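Local coordinates for protein probable zinc protease (Pseudomonas aeruginosa, PDB 4NNZ) that probably acts as a zinc-dependent metallopeptidase of the M16 family, as one subunit of a heterodimeric protease, at residues Tyr35-Ser40 with Glu182-Pro187; Pro220-Pro225 with Phe304-Ser309. All coordinates share one frame; numbering follows the deposited sequence.

From the N terminus, strand 28-35 runs into the loop 35-40. Interaction 1 brings this loop against 182-187, the end of helix 174-184, and closes a span of 141 residues, about half of them helical. The chain then adds strand 190-196 to the six-stranded sheet and passes through helix 200-211. Interaction 2 opens in the connection at 220-225, before the five-stranded sheet begins, and closes at 304-309 after 78 residues. The two spans follow in series, neither nesting nor crossing. Interaction 1 ties parts of the first half together; interaction 2 ties the connection to the loop before strand 309-317. They touch in space: Trp184 CH2 lies 3.4 Å from Pro220 CB.

Interaction 1: residues Tyr35-Ser40 with Glu182-Pro187; sequences YRIGSS and ESWYAP
Tyr35 and Tyr185 form an aromatic stack, the first of two kinds of packing here. It joins the end of strand 28-35 to the residue just after helix 174-184, within the first alpha/beta half of the M16 fold. The ring centroids are 4.0 Å apart and the planes are tilted by 28°, so the rings lie face to face but not quite parallel. Tyr185 CD2 lies over one face of the Tyr35 ring, offset toward its rim, 3.5 Å from Tyr35 CZ. Tyr35 CG lies anti to its own carbonyl carbon (chi1 -74°), which sends the ring toward Tyr185.

The second kind is aliphatic packing by Ile37. Its CD1 makes a CH-pi contact over the face of Trp184, 3.4 Å from the centroid of the five-membered ring and almost on the ring normal. CG1 is anti to the backbone N (chi1 -177°); this directs CG1 at the indole, and CD1 beyond it lies over the face. The other branch, CG2, turns to Tyr185 and lies 3.9 Å from its CE1. Ile37 therefore touches two neighbouring aromatic residues, one with each branch. Trp184 also meets Trp180 and Tyr41 edge to face.

Polar groups look elsewhere. Tyr185 OH hydrogen-bonds to Tyr91 OH on strand 89-96, which ties the hydroxyl end of the ring to the sheet. Arg36 and Tyr185 each centre an inverse gamma turn, so both segments bend beside the stack. No hydrogen bond crosses the contact. Its chemistry is that of a buried apolar core, held by ring overlap and shape rather than by polar pairing.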
ATOM      1  N   TYR A  35     -18.122  11.849  -8.214  1.00 35.34           N
ATOM      2  CA  TYR A  35     -17.084  12.515  -7.480  1.00 34.00           C
ATOM      3  C   TYR A  35     -15.806  11.767  -7.697  1.00 35.08           C
ATOM      4  O   TYR A  35     -15.801  10.584  -7.681  1.00 38.55           O
ATOM      5  CB  TYR A  35     -17.381  12.486  -6.010  1.00 34.45           C
ATOM      6  CG  TYR A  35     -18.468  13.389  -5.525  1.00 37.27           C
ATOM      7  CD1 TYR A  35     -18.239  14.718  -5.272  1.00 33.15           C
ATOM      8  CD2 TYR A  35     -19.714  12.895  -5.267  1.00 39.89           C
ATOM      9  CE1 TYR A  35     -19.236  15.527  -4.808  1.00 33.67           C
ATOM     10  CE2 TYR A  35     -20.711  13.696  -4.801  1.00 38.72           C
ATOM     11  CZ  TYR A  35     -20.465  15.010  -4.571  1.00 38.84           C
ATOM     12  OH  TYR A  35     -21.482  15.768  -4.110  1.00 39.73           O
ATOM     13  N   ARG A  36     -14.709  12.459  -7.903  1.00 37.42           N
ATOM     14  CA  ARG A  36     -13.453  11.795  -8.103  1.00 38.97           C
ATOM     15  C   ARG A  36     -12.739  11.489  -6.810  1.00 41.49           C
ATOM     16  O   ARG A  36     -11.717  12.033  -6.512  1.00 45.94           O
ATOM     17  CB  ARG A  36     -12.583  12.629  -8.997  1.00 39.75           C
ATOM     18  CG  ARG A  36     -13.157  12.861 -10.351  1.00 42.97           C
ATOM     19  CD  ARG A  36     -12.334  13.870 -11.089  1.00 46.64           C
ATOM     20  NE  ARG A  36     -13.149  14.968 -11.540  1.00 49.50           N
ATOM     21  CZ  ARG A  36     -12.900  16.229 -11.271  1.00 50.68           C
ATOM     22  NH1 ARG A  36     -11.860  16.564 -10.548  1.00 51.12           N
ATOM     23  NH2 ARG A  36     -13.691  17.153 -11.725  1.00 54.04           N
ATOM     24  N   ILE A  37     -13.304  10.609  -6.035  1.00 37.11           N
ATOM     25  CA  ILE A  37     -12.643  10.162  -4.873  1.00 37.48           C
ATOM     26  C   ILE A  37     -12.906   8.674  -4.785  1.00 40.05           C
ATOM     27  O   ILE A  37     -13.892   8.206  -5.256  1.00 39.60           O
ATOM     28  CB  ILE A  37     -13.077  10.981  -3.658  1.00 38.34           C
ATOM     29  CG1 ILE A  37     -12.313  10.553  -2.429  1.00 36.50           C
ATOM     30  CG2 ILE A  37     -14.559  10.920  -3.476  1.00 38.84           C
ATOM     31  CD1 ILE A  37     -10.836  10.615  -2.604  1.00 35.20           C
ATOM     32  N   GLY A  38     -11.979   7.932  -4.240  1.00 37.14           N
ATOM     33  CA  GLY A  38     -12.036   6.514  -4.342  1.00 38.30           C
ATOM     34  C   GLY A  38     -11.125   5.949  -3.319  1.00 35.48           C
ATOM     35  O   GLY A  38     -10.492   6.689  -2.636  1.00 37.07           O
ATOM     36  N   SER A  39     -11.052   4.640  -3.250  1.00 32.32           N
ATOM     37  CA  SER A  39     -10.117   3.962  -2.411  1.00 31.94           C
ATOM     38  C   SER A  39      -8.659   4.111  -2.777  1.00 32.10           C
ATOM     39  O   SER A  39      -7.839   3.936  -1.953  1.00 33.61           O
ATOM     40  CB  SER A  39     -10.505   2.512  -2.195  1.00 31.27           C
ATOM     41  OG  SER A  39     -10.696   1.845  -3.388  1.00 31.37           O
ATOM     42  N   SER A  40      -8.346   4.411  -4.013  1.00 31.47           N
ATOM     43  CA  SER A  40      -6.971   4.601  -4.405  1.00 32.53           C
ATOM     44  C   SER A  40      -6.392   5.906  -3.884  1.00 34.87           C
ATOM     45  O   SER A  40      -5.224   6.102  -3.905  1.00 38.69           O
ATOM     46  CB  SER A  40      -6.761   4.416  -5.898  1.00 31.94           C
ATOM     47  OG  SER A  40      -7.540   5.270  -6.668  1.00 31.83           O
ATOM     48  N   GLU A 182     -14.969  17.024   3.582  1.00 43.85           N
ATOM     49  CA  GLU A 182     -14.527  18.362   3.322  1.00 50.62           C
ATOM     50  C   GLU A 182     -13.526  18.424   2.235  1.00 44.47           C
ATOM     51  O   GLU A 182     -13.521  19.346   1.471  1.00 43.51           O
ATOM     52  CB  GLU A 182     -13.839  18.914   4.552  1.00 55.86           C
ATOM     53  CG  GLU A 182     -14.752  19.616   5.507  1.00 61.95           C
ATOM     54  CD  GLU A 182     -14.144  19.766   6.873  1.00 69.36           C
ATOM     55  OE1 GLU A 182     -13.124  19.138   7.151  1.00 71.74           O
ATOM     56  OE2 GLU A 182     -14.688  20.525   7.674  1.00 68.68           O
ATOM     57  N   SER A 183     -12.595  17.503   2.258  1.00 41.88           N
ATOM     58  CA  SER A 183     -11.531  17.499   1.308  1.00 44.43           C
ATOM     59  C   SER A 183     -11.929  17.223  -0.100  1.00 46.62           C
ATOM     60  O   SER A 183     -11.414  17.811  -0.988  1.00 49.48           O
ATOM     61  CB  SER A 183     -10.460  16.538   1.743  1.00 44.26           C
ATOM     62  OG  SER A 183     -10.349  16.574   3.125  1.00 47.63           O
ATOM     63  N   TRP A 184     -12.801  16.264  -0.299  1.00 45.31           N
ATOM     64  CA  TRP A 184     -13.010  15.711  -1.612  1.00 39.55           C
ATOM     65  C   TRP A 184     -14.355  15.895  -2.241  1.00 41.35           C
ATOM     66  O   TRP A 184     -14.476  15.797  -3.429  1.00 45.11           O
ATOM     67  CB  TRP A 184     -12.710  14.236  -1.592  1.00 35.66           C
ATOM     68  CG  TRP A 184     -11.361  13.891  -1.234  1.00 35.05           C
ATOM     69  CD1 TRP A 184     -10.972  13.300  -0.116  1.00 35.41           C
ATOM     70  CD2 TRP A 184     -10.200  14.051  -2.025  1.00 32.55           C
ATOM     71  NE1 TRP A 184      -9.645  13.095  -0.128  1.00 33.76           N
ATOM     72  CE2 TRP A 184      -9.150  13.552  -1.306  1.00 30.88           C
ATOM     73  CE3 TRP A 184      -9.950  14.584  -3.272  1.00 36.28           C
ATOM     74  CZ2 TRP A 184      -7.890  13.558  -1.774  1.00 33.94           C
ATOM     75  CZ3 TRP A 184      -8.702  14.591  -3.724  1.00 34.73           C
ATOM     76  CH2 TRP A 184      -7.686  14.096  -2.988  1.00 35.44           C
ATOM     77  N   TYR A 185     -15.374  16.107  -1.447  1.00 43.89           N
ATOM     78  CA  TYR A 185     -16.686  16.278  -1.997  1.00 44.57           C
ATOM     79  C   TYR A 185     -16.879  17.715  -2.349  1.00 43.67           C
ATOM     80  O   TYR A 185     -17.498  18.451  -1.641  1.00 53.81           O
ATOM     81  CB  TYR A 185     -17.725  15.819  -1.005  1.00 47.67           C
ATOM     82  CG  TYR A 185     -18.096  14.389  -1.155  1.00 48.80           C
ATOM     83  CD1 TYR A 185     -17.159  13.393  -1.041  1.00 50.52           C
ATOM     84  CD2 TYR A 185     -19.379  14.030  -1.406  1.00 50.83           C
ATOM     85  CE1 TYR A 185     -17.499  12.076  -1.188  1.00 47.80           C
ATOM     86  CE2 TYR A 185     -19.721  12.719  -1.548  1.00 52.98           C
ATOM     87  CZ  TYR A 185     -18.776  11.756  -1.441  1.00 49.33           C
ATOM     88  OH  TYR A 185     -19.142  10.476  -1.587  1.00 48.43           O
ATOM     89  N   ALA A 186     -16.302  18.116  -3.442  1.00 41.46           N
ATOM     90  CA  ALA A 186     -16.337  19.480  -3.809  1.00 45.37           C
ATOM     91  C   ALA A 186     -16.690  19.603  -5.267  1.00 47.88           C
ATOM     92  O   ALA A 186     -16.418  18.725  -6.042  1.00 43.36           O
ATOM     93  CB  ALA A 186     -15.013  20.114  -3.530  1.00 43.64           C
ATOM     94  N   PRO A 187     -17.226  20.750  -5.656  1.00 43.29           N
ATOM     95  CA  PRO A 187     -17.752  20.974  -6.991  1.00 40.73           C
ATOM     96  C   PRO A 187     -16.703  20.813  -8.028  1.00 41.54           C
ATOM     97  O   PRO A 187     -16.972  20.325  -9.080  1.00 44.26           O
ATOM     98  CB  PRO A 187     -18.198  22.412  -6.935  1.00 45.19           C
ATOM     99  CG  PRO A 187     -18.337  22.731  -5.490  1.00 47.49           C
ATOM    100  CD  PRO A 187     -17.956  21.550  -4.686  1.00 43.01           C
TER

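Interaction 2: residues Pro220-Pro225 with Phe304-Ser309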
ATOM      1  N   PRO A 220      -6.872  18.267  -2.239  1.00 43.15           N
ATOM      2  CA  PRO A 220      -5.602  17.637  -1.970  1.00 44.59           C
ATOM      3  C   PRO A 220      -4.987  17.197  -3.256  1.00 48.39           C
ATOM      4  O   PRO A 220      -5.633  17.226  -4.270  1.00 43.20           O
ATOM      5  CB  PRO A 220      -5.988  16.452  -1.139  1.00 44.99           C
ATOM      6  CG  PRO A 220      -7.182  16.898  -0.434  1.00 43.89           C
ATOM      7  CD  PRO A 220      -7.932  17.691  -1.420  1.00 42.48           C
ATOM      8  N   PRO A 221      -3.722  16.886  -3.248  1.00 56.45           N
ATOM      9  CA  PRO A 221      -3.070  16.443  -4.462  1.00 55.31           C
ATOM     10  C   PRO A 221      -3.565  15.083  -4.833  1.00 53.71           C
ATOM     11  O   PRO A 221      -3.761  14.260  -3.986  1.00 53.65           O
ATOM     12  CB  PRO A 221      -1.613  16.384  -4.074  1.00 58.21           C
ATOM     13  CG  PRO A 221      -1.550  16.715  -2.639  1.00 59.32           C
ATOM     14  CD  PRO A 221      -2.895  16.684  -2.068  1.00 56.00           C
ATOM     15  N   ALA A 222      -3.798  14.868  -6.107  1.00 57.89           N
ATOM     16  CA  ALA A 222      -4.231  13.578  -6.564  1.00 55.84           C
ATOM     17  C   ALA A 222      -3.319  13.040  -7.632  1.00 52.00           C
ATOM     18  O   ALA A 222      -3.152  13.644  -8.644  1.00 50.51           O
ATOM     19  CB  ALA A 222      -5.638  13.688  -7.095  1.00 54.42           C
ATOM     20  N   ARG A 223      -2.767  11.872  -7.403  1.00 51.54           N
ATOM     21  CA  ARG A 223      -1.868  11.271  -8.344  1.00 49.56           C
ATOM     22  C   ARG A 223      -2.396  10.000  -8.959  1.00 46.11           C
ATOM     23  O   ARG A 223      -2.945   9.198  -8.286  1.00 47.54           O
ATOM     24  CB  ARG A 223      -0.557  10.997  -7.642  1.00 52.32           C
ATOM     25  CG  ARG A 223      -0.002  12.170  -6.884  1.00 48.72           C
ATOM     26  CD  ARG A 223       1.035  12.883  -7.701  1.00 46.27           C
ATOM     27  NE  ARG A 223       1.741  13.885  -6.942  1.00 45.84           N
ATOM     28  CZ  ARG A 223       1.369  15.145  -6.888  1.00 47.62           C
ATOM     29  NH1 ARG A 223       0.306  15.520  -7.534  1.00 51.85           N
ATOM     30  NH2 ARG A 223       2.045  16.018  -6.196  1.00 45.29           N
ATOM     31  N   LYS A 224      -2.186   9.803 -10.244  1.00 47.29           N
ATOM     32  CA  LYS A 224      -2.685   8.631 -10.926  1.00 44.30           C
ATOM     33  C   LYS A 224      -2.044   7.481 -10.244  1.00 47.15           C
ATOM     34  O   LYS A 224      -0.899   7.584  -9.910  1.00 48.32           O
ATOM     35  CB  LYS A 224      -2.166   8.601 -12.349  1.00 46.43           C
ATOM     36  CG  LYS A 224      -3.009   9.279 -13.389  1.00 51.23           C
ATOM     37  CD  LYS A 224      -2.373   9.147 -14.748  1.00 50.41           C
ATOM     38  CE  LYS A 224      -2.509  10.409 -15.561  1.00 52.86           C
ATOM     39  NZ  LYS A 224      -3.220  10.166 -16.829  1.00 53.73           N
ATOM     40  N   PRO A 225      -2.722   6.358 -10.094  1.00 46.13           N
ATOM     41  CA  PRO A 225      -2.112   5.216  -9.446  1.00 45.71           C
ATOM     42  C   PRO A 225      -1.301   4.387 -10.404  1.00 45.54           C
ATOM     43  O   PRO A 225      -1.773   3.435 -10.949  1.00 46.18           O
ATOM     44  CB  PRO A 225      -3.302   4.421  -8.953  1.00 49.12           C
ATOM     45  CG  PRO A 225      -4.457   5.294  -9.083  1.00 47.18           C
ATOM     46  CD  PRO A 225      -4.164   6.187 -10.207  1.00 47.77           C
ATOM     47  N   PHE A 304     -10.217   1.241 -18.667  1.00 39.46           N
ATOM     48  CA  PHE A 304     -10.601   2.603 -18.373  1.00 40.68           C
ATOM     49  C   PHE A 304     -10.308   3.085 -16.968  1.00 40.51           C
ATOM     50  O   PHE A 304     -11.113   3.700 -16.356  1.00 38.41           O
ATOM     51  CB  PHE A 304     -12.045   2.857 -18.749  1.00 38.99           C
ATOM     52  CG  PHE A 304     -12.340   2.538 -20.152  1.00 42.32           C
ATOM     53  CD1 PHE A 304     -12.040   3.414 -21.130  1.00 41.14           C
ATOM     54  CD2 PHE A 304     -12.873   1.341 -20.488  1.00 45.60           C
ATOM     55  CE1 PHE A 304     -12.288   3.127 -22.425  1.00 40.49           C
ATOM     56  CE2 PHE A 304     -13.120   1.036 -21.780  1.00 44.22           C
ATOM     57  CZ  PHE A 304     -12.828   1.935 -22.753  1.00 42.81           C
ATOM     58  N   ASN A 305      -9.136   2.757 -16.475  1.00 42.72           N
ATOM     59  CA  ASN A 305      -8.647   3.246 -15.198  1.00 43.01           C
ATOM     60  C   ASN A 305      -7.999   4.614 -15.201  1.00 37.43           C
ATOM     61  O   ASN A 305      -7.472   5.072 -16.164  1.00 34.72           O
ATOM     62  CB  ASN A 305      -7.691   2.243 -14.571  1.00 45.50           C
ATOM     63  CG  ASN A 305      -8.390   1.075 -13.957  1.00 44.38           C
ATOM     64  OD1 ASN A 305      -9.413   1.216 -13.323  1.00 50.61           O
ATOM     65  ND2 ASN A 305      -7.831  -0.076 -14.128  1.00 41.89           N
ATOM     66  N   ARG A 306      -8.013   5.221 -14.050  1.00 36.79           N
ATOM     67  CA  ARG A 306      -7.356   6.454 -13.793  1.00 35.52           C
ATOM     68  C   ARG A 306      -5.889   6.275 -14.004  1.00 37.02           C
ATOM     69  O   ARG A 306      -5.224   7.116 -14.525  1.00 37.00           O
ATOM     70  CB  ARG A 306      -7.552   6.720 -12.338  1.00 35.25           C
ATOM     71  CG  ARG A 306      -7.669   8.126 -11.887  1.00 35.70           C
ATOM     72  CD  ARG A 306      -7.879   8.066 -10.401  1.00 37.85           C
ATOM     73  NE  ARG A 306      -7.110   9.066  -9.734  1.00 43.85           N
ATOM     74  CZ  ARG A 306      -6.442   8.903  -8.614  1.00 42.31           C
ATOM     75  NH1 ARG A 306      -6.409   7.766  -7.986  1.00 40.00           N
ATOM     76  NH2 ARG A 306      -5.796   9.918  -8.132  1.00 49.47           N
ATOM     77  N   GLY A 307      -5.386   5.169 -13.520  1.00 34.73           N
ATOM     78  CA  GLY A 307      -4.017   4.799 -13.666  1.00 37.72           C
ATOM     79  C   GLY A 307      -3.894   3.482 -14.377  1.00 38.80           C
ATOM     80  O   GLY A 307      -4.632   3.183 -15.247  1.00 38.84           O
ATOM     81  N   ASP A 308      -2.976   2.673 -13.909  1.00 38.80           N
ATOM     82  CA  ASP A 308      -2.661   1.380 -14.458  1.00 42.93           C
ATOM     83  C   ASP A 308      -3.669   0.306 -14.142  1.00 40.32           C
ATOM     84  O   ASP A 308      -4.570   0.519 -13.406  1.00 39.89           O
ATOM     85  CB  ASP A 308      -1.305   0.941 -13.967  1.00 45.24           C
ATOM     86  CG  ASP A 308      -0.209   1.658 -14.633  1.00 47.25           C
ATOM     87  OD1 ASP A 308      -0.403   2.135 -15.743  1.00 45.44           O
ATOM     88  OD2 ASP A 308       0.859   1.747 -14.051  1.00 50.54           O
ATOM     89  N   SER A 309      -3.474  -0.861 -14.709  1.00 36.13           N
ATOM     90  CA  SER A 309      -4.463  -1.887 -14.693  1.00 35.23           C
ATOM     91  C   SER A 309      -3.894  -3.282 -14.684  1.00 34.07           C
ATOM     92  O   SER A 309      -2.726  -3.476 -14.652  1.00 30.84           O
ATOM     93  CB  SER A 309      -5.416  -1.708 -15.857  1.00 36.35           C
ATOM     94  OG  SER A 309      -6.500  -2.570 -15.723  1.00 34.91           O
TER
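Pro225 and Gly307 bring the two backbones together, with their CA atoms 4.6 Å apart. Neither segment is a regular helix or strand. Residues 220-225 belong to the connection between the two alpha/beta halves of the M16 fold, and 304-309 ends the loop after strand 294-301 and leads into strand 309-317 of the second half. One hydrogen bond joins them, from Asp308 N to Pro225 O. It is long at 3.3 Å but nearly straight at the hydrogen (164°), and the donor sits above the carbonyl plane, 41° out of it. Gly307 has no side chain to stand between the backbones, which allows the close approach.

Arg306 is the main side chain. It runs across Pro225 at about a right angle, and Pro225 CD and Lys224 N lie over one face of its guanidinium. NH1 comes within 3.3 Å of Pro225 CG. A bend at chi3 (138°) turns the head group toward the 222-225 backbone. NH2 lies 2.9 Å from Arg223 O, but the angle is too poor for a hydrogen bond. NH2 also meets Ala222 CB at 3.9 Å. The same arginine makes a cation-pi contact with Tyr41, so it links the 304-309 loop to the first half of the fold.

Charged ends find partners outside. Arg223 NH2 forms a salt bridge with Asp176 of the second subunit, Asp308 OD1 bonds to Ser258 OG, and Lys224 NZ bonds to Gly257 O. On its way there, the Lys224 chain passes the Arg306 carbonyl, with CG 3.3 Å from Arg306 O.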